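Local coordinates for protein anti-h(o) lectin I (Ulex europaeus, PDB 1FX5) that binds carbohydrate as an L-fucose-specific legume lectin that recognises the O(H) blood group and carries calcium and manganese ions, at residues G105-F110 with E125-G130; N159-L164 with D190-S195. All blocks are in the same frame, centred on the assembly; numbering follows the deposited sequence.

How the contacts relate
From the N terminus, strand 88-94 leads into the long loop that holds 105-110, and the chain then returns along strand 122-127; contact 1 closes that loop against the strand's end, beside the calcium and manganese ions. Contact 2 opens only after contact 1 has closed, so the two follow in series, neither nesting nor crossing. It joins 159-164, in the loop after strand 154-157, to 190-195, at the start of strand 192-199, and spans the hairpin of strands 168-175 and 180-187. The centres of the two contacts lie about 18 Å apart, yet the contacts touch: Lys160 NZ is 2.8 Å from Thr128 O, probably hydrogen-bonded, and Tyr162 packs on Thr128.

Contact 1. Residues G105-F110 with E125-G130; sequences GYFGLF and EFDTIG. With MN (manganese (II) ion), chain F; CA (calcium ion), chain G.
Phe107 turns the far end of its ring toward two carboxylates that are already committed to metal. CE1 of Phe107 lies 3.5 Å from Glu125 OE2, approached obliquely, while CZ of Phe107 is 3.9 Å from Asp127 CG, which sits at the ring edge in its plane. The Asp127 carboxylate stands nearly upright to the ring, at 85°. With CG of Phe107 anti to its carbonyl carbon (chi1 -55°), the ring projects from the loop into this buried place.

The tight part is the Phe107 ring against these carboxylates, which the metals hold in place. Manganese takes Glu125 OE1 and Asp127 OD1, each at 2.2 Å, leaving Glu125 OE2 to accept a hydrogen bond from a water that is itself a manganese ligand. Asp127 OD1 is shared with calcium at 2.6 Å, and Asp127 OD2 binds calcium too, so this one carboxylate bridges the ions and chelates the second. Ile129 supplies its carbonyl O at 2.4 Å from calcium, and its N-H returns to Asp127 OD2 in an Asx turn that helps fix the carboxylate's rotation. Asp137 serves both ions, while Asn134 completes the protein ligands of calcium and His142 those of manganese.

Elsewhere the two segments meet loosely, through water. No direct hydrogen bond links them; Gly105 O instead accepts one from a calcium-bound water at 2.9 Å, and Gly105 and Ile129 are both partly exposed. The paired manganese and calcium ions, bridged by aspartates, form the metal site characteristic of legume lectins; here the loop 105-110 packs against it through Phe107.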
loop_
_atom_site.group_PDB
_atom_site.type_symbol
_atom_site.label_atom_id
_atom_site.label_comp_id
_atom_site.label_asym_id
_atom_site.label_seq_id
_atom_site.Cartn_x
_atom_site.Cartn_y
_atom_site.Cartn_z
ATOM N N GLY A 105 -17.985 9.244 -22.742
ATOM C CA GLY A 105 -16.991 10.303 -22.840
ATOM C C GLY A 105 -16.628 11.050 -21.561
ATOM O O GLY A 105 -15.824 11.982 -21.578
ATOM N N TYR A 106 -17.219 10.657 -20.447
ATOM C CA TYR A 106 -16.941 11.301 -19.173
ATOM C C TYR A 106 -15.967 10.470 -18.315
ATOM O O TYR A 106 -15.713 10.806 -17.149
ATOM C CB TYR A 106 -18.259 11.635 -18.455
ATOM C CG TYR A 106 -19.104 12.630 -19.232
ATOM C CD1 TYR A 106 -20.229 12.221 -19.933
ATOM C CD2 TYR A 106 -18.764 13.973 -19.268
ATOM C CE1 TYR A 106 -21.005 13.130 -20.642
ATOM C CE2 TYR A 106 -19.534 14.898 -19.988
ATOM C CZ TYR A 106 -20.652 14.469 -20.665
ATOM O OH TYR A 106 -21.434 15.381 -21.326
ATOM N N PHE A 107 -15.492 9.352 -18.881
ATOM C CA PHE A 107 -14.528 8.429 -18.252
ATOM C C PHE A 107 -14.789 7.867 -16.863
ATOM O O PHE A 107 -13.841 7.342 -16.232
ATOM C CB PHE A 107 -13.136 9.087 -18.192
ATOM C CG PHE A 107 -12.627 9.575 -19.516
ATOM C CD1 PHE A 107 -12.571 10.938 -19.801
ATOM C CD2 PHE A 107 -12.205 8.673 -20.484
ATOM C CE1 PHE A 107 -12.105 11.398 -21.029
ATOM C CE2 PHE A 107 -11.740 9.127 -21.718
ATOM C CZ PHE A 107 -11.693 10.497 -21.987
ATOM N N GLY A 108 -16.024 7.987 -16.388
ATOM C CA GLY A 108 -16.365 7.490 -15.070
ATOM C C GLY A 108 -15.909 8.439 -13.961
ATOM O O GLY A 108 -16.136 8.167 -12.776
ATOM N N LEU A 109 -15.328 9.581 -14.330
ATOM C CA LEU A 109 -14.841 10.555 -13.355
ATOM C C LEU A 109 -15.743 11.755 -13.104
ATOM O O LEU A 109 -15.692 12.361 -12.018
ATOM C CB LEU A 109 -13.467 11.081 -13.804
ATOM C CG LEU A 109 -12.346 10.075 -14.092
ATOM C CD1 LEU A 109 -11.111 10.826 -14.618
ATOM C CD2 LEU A 109 -12.021 9.304 -12.817
ATOM N N PHE A 110 -16.530 12.128 -14.116
ATOM C CA PHE A 110 -17.443 13.277 -14.031
ATOM C C PHE A 110 -18.937 12.975 -14.323
ATOM O O PHE A 110 -19.258 11.939 -14.913
ATOM C CB PHE A 110 -16.941 14.384 -14.995
ATOM C CG PHE A 110 -15.450 14.643 -14.911
ATOM C CD1 PHE A 110 -14.920 15.391 -13.877
ATOM C CD2 PHE A 110 -14.590 14.117 -15.857
ATOM C CE1 PHE A 110 -13.553 15.605 -13.791
ATOM C CE2 PHE A 110 -13.221 14.328 -15.775
ATOM C CZ PHE A 110 -12.706 15.070 -14.741
ATOM N N GLU A 125 -5.567 12.349 -19.485
ATOM C CA GLU A 125 -6.406 11.564 -20.389
ATOM C C GLU A 125 -5.788 11.233 -21.774
ATOM O O GLU A 125 -5.077 12.044 -22.377
ATOM C CB GLU A 125 -7.782 12.239 -20.591
ATOM C CG GLU A 125 -7.688 13.598 -21.311
ATOM C CD GLU A 125 -9.028 14.190 -21.703
ATOM O OE1 GLU A 125 -9.147 14.712 -22.826
ATOM O OE2 GLU A 125 -9.969 14.166 -20.900
ATOM N N PHE A 126 -6.122 10.029 -22.252
ATOM C CA PHE A 126 -5.709 9.447 -23.534
ATOM C C PHE A 126 -7.108 9.287 -24.149
ATOM O O PHE A 126 -7.755 8.218 -24.070
ATOM C CB PHE A 126 -5.011 8.100 -23.294
ATOM C CG PHE A 126 -3.754 8.220 -22.447
ATOM C CD1 PHE A 126 -3.802 8.032 -21.076
ATOM C CD2 PHE A 126 -2.536 8.597 -23.025
ATOM C CE1 PHE A 126 -2.669 8.224 -20.303
ATOM C CE2 PHE A 126 -1.391 8.785 -22.244
ATOM C CZ PHE A 126 -1.464 8.600 -20.884
ATOM N N ASP A 127 -7.590 10.420 -24.659
ATOM C CA ASP A 127 -8.894 10.577 -25.271
ATOM C C ASP A 127 -8.942 10.171 -26.740
ATOM O O ASP A 127 -8.419 10.883 -27.611
ATOM C CB ASP A 127 -9.298 12.040 -25.063
ATOM C CG ASP A 127 -10.774 12.288 -25.285
ATOM O OD1 ASP A 127 -11.304 13.300 -24.786
ATOM O OD2 ASP A 127 -11.416 11.483 -25.963
ATOM N N THR A 128 -9.661 9.083 -27.018
ATOM C CA THR A 128 -9.779 8.574 -28.386
ATOM C C THR A 128 -10.824 9.193 -29.325
ATOM O O THR A 128 -10.885 8.803 -30.491
ATOM C CB THR A 128 -9.889 7.028 -28.414
ATOM O OG1 THR A 128 -11.099 6.631 -27.769
ATOM C CG2 THR A 128 -8.706 6.374 -27.707
ATOM N N ILE A 129 -11.657 10.116 -28.834
ATOM C CA ILE A 129 -12.668 10.767 -29.686
ATOM C C ILE A 129 -12.945 12.227 -29.268
ATOM O O ILE A 129 -13.190 12.497 -28.073
ATOM C CB ILE A 129 -14.008 9.954 -29.746
ATOM C CG1 ILE A 129 -14.828 10.361 -30.978
ATOM C CG2 ILE A 129 -14.838 10.113 -28.465
ATOM C CD1 ILE A 129 -14.410 9.662 -32.292
ATOM N N GLY A 130 -12.883 13.155 -30.236
ATOM C CA GLY A 130 -13.130 14.582 -29.979
ATOM C C GLY A 130 -14.395 15.171 -30.614
ATOM O O GLY A 130 -15.379 14.455 -30.814
HETATM MN MN MN F . -10.812 15.300 -24.115
HETATM CA CA CA G . -13.599 12.669 -25.753
HETATM O O HOH W 1 -14.043 13.232 -23.518
HETATM O O HOH W 2 -12.015 15.211 -22.369
HETATM O O HOH W 3 -10.094 17.316 -23.631
HETATM O O HOH W 4 -13.855 10.443 -25.247
#

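Contact 2. Residues N159-L164 with D190-S195; sequences NKRYGL and DQTSIS
Arg161 meets Asp190 end-on, its two terminal nitrogens each taking one carboxylate oxygen in a bidentate salt bridge. NH1 of Arg161 donates to Asp190 OD2 at 3.0 Å and NH2 of Arg161 to Asp190 OD1 at 2.9 Å. The grip is skewed: the guanidinium and carboxylate planes are 54° apart. OD1 is met on its syn side, whereas OD2 is approached from well above the carboxylate plane, although OD2 itself lies almost in the guanidinium plane of Arg161. The chain, extended from CG to NE (chi3 -179°), carries the arginine's charge across to the aspartate.

The next shell holds the carboxylate. Thr192 N donates to Asp190 OD2 at 3.2 Å, closing an Asx turn, and it arrives from the face of the carboxylate plane opposite to Arg161 NH1. OD2 thus has two donors, which together should restrict rotation of the group. Thr192 OG1 also lies close by, 3.3 Å from Arg161 NH2. For its part, the guanidinium makes a cation-pi contact with Tyr187, and the arginine side chain touches Asn166 and Ser189.

Farther out, Lys160 NZ bonds to the carbonyls of Pro82 and Lys83. The salt bridge lies at the surface, away from the carbohydrate and metal sites, and joins the loop between strands 154-157 and 168-175 to the turn between antiparallel strands 180-187 and 192-199.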
loop_
_atom_site.group_PDB
_atom_site.type_symbol
_atom_site.label_atom_id
_atom_site.label_comp_id
_atom_site.label_asym_id
_atom_site.label_seq_id
_atom_site.Cartn_x
_atom_site.Cartn_y
_atom_site.Cartn_z
ATOM N N ASN A 159 -2.236 10.596 -32.697
ATOM C CA ASN A 159 -2.705 9.714 -33.766
ATOM C C ASN A 159 -2.733 8.308 -33.154
ATOM O O ASN A 159 -1.730 7.584 -33.177
ATOM C CB ASN A 159 -1.767 9.771 -34.964
ATOM C CG ASN A 159 -1.758 11.143 -35.622
ATOM O OD1 ASN A 159 -0.701 11.687 -35.917
ATOM N ND2 ASN A 159 -2.938 11.724 -35.820
ATOM N N LYS A 160 -3.882 7.966 -32.570
ATOM C CA LYS A 160 -4.117 6.673 -31.913
ATOM C C LYS A 160 -3.889 5.433 -32.793
ATOM O O LYS A 160 -4.178 5.450 -33.984
ATOM C CB LYS A 160 -5.539 6.657 -31.290
ATOM C CG LYS A 160 -6.666 6.993 -32.290
ATOM C CD LYS A 160 -8.047 6.891 -31.669
ATOM C CE LYS A 160 -9.121 6.825 -32.750
ATOM N NZ LYS A 160 -10.491 6.673 -32.203
ATOM N N ARG A 161 -3.402 4.356 -32.174
ATOM C CA ARG A 161 -3.128 3.094 -32.849
ATOM C C ARG A 161 -3.799 2.005 -32.015
ATOM O O ARG A 161 -3.806 2.113 -30.787
ATOM C CB ARG A 161 -1.618 2.835 -32.893
ATOM C CG ARG A 161 -0.823 3.830 -33.716
ATOM C CD ARG A 161 0.646 3.441 -33.821
ATOM N NE ARG A 161 1.391 4.440 -34.593
ATOM C CZ ARG A 161 2.716 4.536 -34.669
ATOM N NH1 ARG A 161 3.498 3.689 -34.023
ATOM N NH2 ARG A 161 3.258 5.520 -35.384
ATOM N N TYR A 162 -4.346 0.970 -32.656
ATOM C CA TYR A 162 -5.011 -0.122 -31.947
ATOM C C TYR A 162 -4.299 -1.449 -32.203
ATOM O O TYR A 162 -3.554 -1.557 -33.171
ATOM C CB TYR A 162 -6.466 -0.256 -32.415
ATOM C CG TYR A 162 -7.401 0.805 -31.902
ATOM C CD1 TYR A 162 -7.396 2.082 -32.448
ATOM C CD2 TYR A 162 -8.242 0.553 -30.820
ATOM C CE1 TYR A 162 -8.191 3.085 -31.923
ATOM C CE2 TYR A 162 -9.046 1.546 -30.285
ATOM C CZ TYR A 162 -9.009 2.808 -30.834
ATOM O OH TYR A 162 -9.749 3.815 -30.271
ATOM N N GLY A 163 -4.529 -2.445 -31.338
ATOM C CA GLY A 163 -3.902 -3.753 -31.504
ATOM C C GLY A 163 -2.743 -4.080 -30.584
ATOM O O GLY A 163 -2.015 -3.183 -30.146
ATOM N N LEU A 164 -2.525 -5.372 -30.332
ATOM C CA LEU A 164 -1.437 -5.813 -29.454
ATOM C C LEU A 164 -0.058 -5.482 -30.031
ATOM O O LEU A 164 0.919 -5.307 -29.300
ATOM C CB LEU A 164 -1.536 -7.314 -29.161
ATOM C CG LEU A 164 -1.332 -7.775 -27.701
ATOM C CD1 LEU A 164 -0.834 -9.230 -27.713
ATOM C CD2 LEU A 164 -0.327 -6.898 -26.913
ATOM N N ASP A 190 8.204 2.431 -33.817
ATOM C CA ASP A 190 8.825 3.420 -34.696
ATOM C C ASP A 190 9.339 4.633 -33.951
ATOM O O ASP A 190 9.753 5.600 -34.569
ATOM C CB ASP A 190 7.877 3.842 -35.834
ATOM C CG ASP A 190 6.652 4.623 -35.339
ATOM O OD1 ASP A 190 5.979 5.227 -36.213
ATOM O OD2 ASP A 190 6.358 4.622 -34.109
ATOM N N GLN A 191 9.278 4.587 -32.622
ATOM C CA GLN A 191 9.750 5.686 -31.788
ATOM C C GLN A 191 8.902 6.973 -31.822
ATOM O O GLN A 191 9.402 8.042 -31.461
ATOM C CB GLN A 191 11.212 5.993 -32.142
ATOM C CG GLN A 191 12.153 6.160 -30.983
ATOM C CD GLN A 191 12.597 4.850 -30.366
ATOM O OE1 GLN A 191 11.801 4.148 -29.731
ATOM N NE2 GLN A 191 13.887 4.538 -30.501
ATOM N N THR A 192 7.659 6.895 -32.306
ATOM C CA THR A 192 6.772 8.068 -32.359
ATOM C C THR A 192 6.491 8.413 -30.886
ATOM O O THR A 192 6.014 7.570 -30.116
ATOM C CB THR A 192 5.437 7.731 -33.029
ATOM O OG1 THR A 192 5.633 7.574 -34.434
ATOM C CG2 THR A 192 4.396 8.817 -32.765
ATOM N N SER A 193 6.743 9.656 -30.509
ATOM C CA SER A 193 6.528 10.084 -29.139
ATOM C C SER A 193 5.797 11.439 -29.047
ATOM O O SER A 193 5.948 12.299 -29.924
ATOM C CB SER A 193 7.905 10.145 -28.467
ATOM O OG SER A 193 7.811 10.500 -27.107
ATOM N N ILE A 194 4.937 11.603 -28.044
ATOM C CA ILE A 194 4.207 12.863 -27.873
ATOM C C ILE A 194 4.144 13.176 -26.388
ATOM O O ILE A 194 4.195 12.260 -25.552
ATOM C CB ILE A 194 2.732 12.841 -28.414
ATOM C CG1 ILE A 194 1.902 11.823 -27.670
ATOM C CG2 ILE A 194 2.664 12.527 -29.914
ATOM C CD1 ILE A 194 0.452 11.955 -28.011
ATOM N N SER A 195 4.091 14.458 -26.042
ATOM C CA SER A 195 4.012 14.820 -24.637
ATOM C C SER A 195 3.200 16.079 -24.427
ATOM O O SER A 195 3.050 16.907 -25.347
ATOM C CB SER A 195 5.391 14.947 -24.005
ATOM O OG SER A 195 6.156 15.938 -24.633
#